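Local coordinates for protein glycoside Hydrolase (Bacteroides uniformis, PDB 5TA0) that probably hydrolyses agarose-type galactans as a family GH86 glycoside hydrolase, seen here as an engineered variant in complex with neoagarooctaose, at residues 289-294 with 596-601. Residues are numbered along the deposited sequence; the frame is centred on the assembly and turned at random. Where two conformers were deposited one is given.
Sequences DGKQMY and QKDRAS. With EDO (1,2-ethanediol), chain U.
Asp598 reaches across to the edge of strand 291-293 and accepts the backbone N-H of Gln292 on OD2, through the anti lone pair; Gln292 N to Asp598 OD2 measures 2.9 Å and the bond is almost straight at 175°. Lys291 bends at chi2 (-74°), and its side chain crosses that of Asp598 at about a right angle, Lys291 CD 3.7 Å from Asp598 CG. Lys291 NZ stays 4.5 Å from Asp598 OD1, beyond a salt bridge, and a water that accepts a weak hydrogen bond from NZ donates in turn to OD1. A second water ties Gly290 O to OD2, and a third links Gln292 O to Asp598 N. Beside this polar patch, in the conformer given, Met293 CG lies 3.9 Å from Arg599 CG. Met293 is hydrogen-bonded through its backbone to Phe285, at the end of strand 277-285 of the catalytic barrel, whereas Asp598 and Arg599 are the third and fourth residues of a type I turn in the C-terminal beta domain, so the contact joins the two domains. Arg599 NE donates to Gln596 OE1 at 2.8 Å, from above the carbonyl plane, and NH2 forms a salt bridge with Glu253. Replacing Arg599 by an alanine would probably leave Glu253 and Gln596 OE1 without this partner. Gln596 OE1, also accepting from Phe603 N, helps position the guanidinium.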
ATOM      1  N   ASP A 289     -16.471  13.459  10.013  1.00 17.23           N
ATOM      2  CA  ASP A 289     -17.664  13.935  10.740  1.00 19.43           C
ATOM      3  C   ASP A 289     -17.945  13.040  11.960  1.00 19.39           C
ATOM      4  O   ASP A 289     -19.094  12.613  12.186  1.00 20.18           O
ATOM      5  CB  ASP A 289     -18.892  13.996   9.819  1.00 22.28           C
ATOM      6  CG  ASP A 289     -18.697  14.914   8.630  1.00 25.14           C
ATOM      7  OD1 ASP A 289     -18.230  16.063   8.814  1.00 28.26           O
ATOM      8  OD2 ASP A 289     -19.041  14.488   7.508  1.00 30.26           O
ATOM      9  N   GLY A 290     -16.892  12.719  12.711  1.00 18.42           N
ATOM     10  CA  GLY A 290     -16.979  11.904  13.910  1.00 18.47           C
ATOM     11  C   GLY A 290     -17.108  10.399  13.703  1.00 18.37           C
ATOM     12  O   GLY A 290     -17.178   9.655  14.685  1.00 20.67           O
ATOM     13  N   LYS A 291     -17.097   9.955  12.448  1.00 18.00           N
ATOM     14  CA  LYS A 291     -17.225   8.541  12.113  1.00 17.31           C
ATOM     15  C   LYS A 291     -15.863   7.911  11.821  1.00 15.47           C
ATOM     16  O   LYS A 291     -14.926   8.595  11.347  1.00 14.64           O
ATOM     17  CB  LYS A 291     -18.122   8.355  10.900  1.00 19.28           C
ATOM     18  CG  LYS A 291     -19.501   8.998  11.024  1.00 22.04           C
ATOM     19  CD  LYS A 291     -20.397   8.228  11.965  1.00 25.25           C
ATOM     20  CE  LYS A 291     -21.788   8.859  12.057  1.00 27.63           C
ATOM     21  NZ  LYS A 291     -22.440   8.479  13.337  1.00 29.72           N
ATOM     22  N   GLN A 292     -15.741   6.627  12.170  0.50 14.27           N
ATOM     23  CA  GLN A 292     -14.502   5.841  12.004  0.50 13.60           C
ATOM     24  C   GLN A 292     -14.714   4.727  10.989  0.50 13.03           C
ATOM     25  O   GLN A 292     -15.328   3.705  11.304  0.50 12.87           O
ATOM     26  CB  GLN A 292     -14.066   5.221  13.337  0.50 13.91           C
ATOM     27  CG  GLN A 292     -13.125   6.071  14.184  0.50 14.36           C
ATOM     28  CD  GLN A 292     -12.760   5.444  15.522  0.50 13.92           C
ATOM     29  OE1 GLN A 292     -11.685   4.842  15.691  0.50 12.21           O
ATOM     30  NE2 GLN A 292     -13.650   5.588  16.494  0.50 15.11           N
ATOM     31  N   MET A 293     -14.210   4.931   9.770  0.50 12.30           N
ATOM     32  CA  MET A 293     -14.411   3.988   8.670  0.50 12.37           C
ATOM     33  C   MET A 293     -13.053   3.501   8.185  0.50 11.38           C
ATOM     34  O   MET A 293     -12.318   4.217   7.488  0.50 11.32           O
ATOM     35  CB  MET A 293     -15.197   4.630   7.535  0.50 13.53           C
ATOM     36  CG  MET A 293     -16.619   4.967   7.948  0.50 15.03           C
ATOM     37  SD  MET A 293     -17.469   6.030   6.781  0.50 17.70           S
ATOM     38  CE  MET A 293     -16.690   7.562   7.238  0.50 17.13           C
ATOM     39  N   TYR A 294     -12.712   2.288   8.597  1.00 10.40           N
ATOM     40  CA  TYR A 294     -11.373   1.732   8.382  1.00  9.65           C
ATOM     41  C   TYR A 294     -11.287   0.790   7.205  1.00  9.32           C
ATOM     42  O   TYR A 294     -12.233   0.055   6.894  1.00 10.84           O
ATOM     43  CB  TYR A 294     -10.907   1.008   9.641  1.00  9.65           C
ATOM     44  CG  TYR A 294     -10.614   1.998  10.752  1.00  9.62           C
ATOM     45  CD1 TYR A 294      -9.571   2.906  10.635  1.00  9.59           C
ATOM     46  CD2 TYR A 294     -11.410   2.084  11.887  1.00 10.99           C
ATOM     47  CE1 TYR A 294      -9.317   3.841  11.606  1.00 10.05           C
ATOM     48  CE2 TYR A 294     -11.146   3.018  12.861  1.00 10.86           C
ATOM     49  CZ  TYR A 294     -10.110   3.892  12.732  1.00 10.42           C
ATOM     50  OH  TYR A 294      -9.829   4.829  13.690  1.00 11.28           O
ATOM     51  N   GLN A 596     -17.018  -2.598  11.530  1.00 11.86           N
ATOM     52  CA  GLN A 596     -17.396  -1.721  10.433  1.00 11.55           C
ATOM     53  C   GLN A 596     -18.714  -0.983  10.731  1.00 12.02           C
ATOM     54  O   GLN A 596     -19.485  -0.704   9.812  1.00 12.40           O
ATOM     55  CB  GLN A 596     -17.448  -2.473   9.091  1.00 11.46           C
ATOM     56  CG  GLN A 596     -16.142  -3.183   8.794  1.00 10.92           C
ATOM     57  CD  GLN A 596     -16.053  -3.739   7.390  1.00 10.15           C
ATOM     58  OE1 GLN A 596     -16.853  -3.413   6.516  1.00  9.89           O
ATOM     59  NE2 GLN A 596     -15.035  -4.587   7.159  1.00 10.29           N
ATOM     60  N   LYS A 597     -18.925  -0.655  12.014  1.00 13.70           N
ATOM     61  CA  LYS A 597     -20.201  -0.040  12.467  1.00 15.18           C
ATOM     62  C   LYS A 597     -20.594   1.217  11.672  1.00 14.64           C
ATOM     63  O   LYS A 597     -21.739   1.357  11.234  1.00 15.57           O
ATOM     64  CB  LYS A 597     -20.103   0.323  13.954  1.00 16.66           C
ATOM     65  CG  LYS A 597     -21.355   0.912  14.586  1.00 18.63           C
ATOM     66  CD  LYS A 597     -21.080   1.273  16.043  1.00 19.73           C
ATOM     67  N   ASP A 598     -19.638   2.131  11.469  1.00 14.69           N
ATOM     68  CA  ASP A 598     -19.920   3.400  10.787  1.00 15.23           C
ATOM     69  C   ASP A 598     -19.879   3.318   9.263  1.00 14.46           C
ATOM     70  O   ASP A 598     -20.304   4.239   8.570  1.00 15.39           O
ATOM     71  CB  ASP A 598     -18.955   4.513  11.236  1.00 15.53           C
ATOM     72  CG  ASP A 598     -19.083   4.873  12.709  1.00 16.88           C
ATOM     73  OD1 ASP A 598     -20.148   4.588  13.318  1.00 18.93           O
ATOM     74  OD2 ASP A 598     -18.125   5.427  13.278  1.00 15.65           O
ATOM     75  N   ARG A 599     -19.375   2.208   8.718  1.00 13.35           N
ATOM     76  CA  ARG A 599     -19.499   1.968   7.294  1.00 13.56           C
ATOM     77  C   ARG A 599     -20.942   1.617   6.965  1.00 13.92           C
ATOM     78  O   ARG A 599     -21.664   1.066   7.796  1.00 14.52           O
ATOM     79  CB  ARG A 599     -18.551   0.861   6.838  1.00 13.41           C
ATOM     80  CG  ARG A 599     -17.059   1.242   6.932  1.00 13.63           C
ATOM     81  CD  ARG A 599     -16.081   0.119   6.603  1.00 13.80           C
ATOM     82  NE  ARG A 599     -16.709  -0.788   5.686  1.00 14.34           N
ATOM     83  CZ  ARG A 599     -16.909  -0.587   4.388  1.00 13.27           C
ATOM     84  NH1 ARG A 599     -16.446   0.467   3.741  1.00 13.85           N
ATOM     85  NH2 ARG A 599     -17.624  -1.457   3.756  1.00 13.31           N
ATOM     86  N   ALA A 600     -21.337   1.926   5.746  1.00 14.06           N
ATOM     87  CA  ALA A 600     -22.717   1.720   5.318  1.00 14.89           C
ATOM     88  C   ALA A 600     -23.102   0.250   5.234  1.00 14.63           C
ATOM     89  O   ALA A 600     -24.283  -0.087   5.298  1.00 15.78           O
ATOM     90  CB  ALA A 600     -22.977   2.412   3.982  1.00 14.96           C
ATOM     91  N   SER A 601     -22.120  -0.634   5.048  1.00 13.86           N
ATOM     92  CA  SER A 601     -22.321  -2.076   5.021  1.00 13.68           C
ATOM     93  C   SER A 601     -20.994  -2.704   5.408  1.00 13.08           C
ATOM     94  O   SER A 601     -19.967  -1.995   5.498  1.00 12.85           O
ATOM     95  CB  SER A 601     -22.717  -2.548   3.624  1.00 14.12           C
ATOM     96  OG  SER A 601     -21.632  -2.378   2.703  1.00 15.50           O
TER
HETATM   97  C1  EDO U 718     -13.335   2.146   4.818  1.00 23.73           C
HETATM   98  O1  EDO U 718     -13.521   1.152   3.837  1.00 19.95           O
HETATM   99  C2  EDO U 718     -13.520   3.508   4.206  1.00 25.54           C
HETATM  100  O2  EDO U 718     -12.378   4.240   4.568  1.00 27.56           O
HETATM  101  O   HOH W   1     -18.584   7.031  15.515  1.00 32.61           O
HETATM  102  O   HOH W   2     -22.823   5.103  12.914  1.00 38.20           O
HETATM  103  O   HOH W   3     -17.104   2.315  12.890  1.00 20.97           O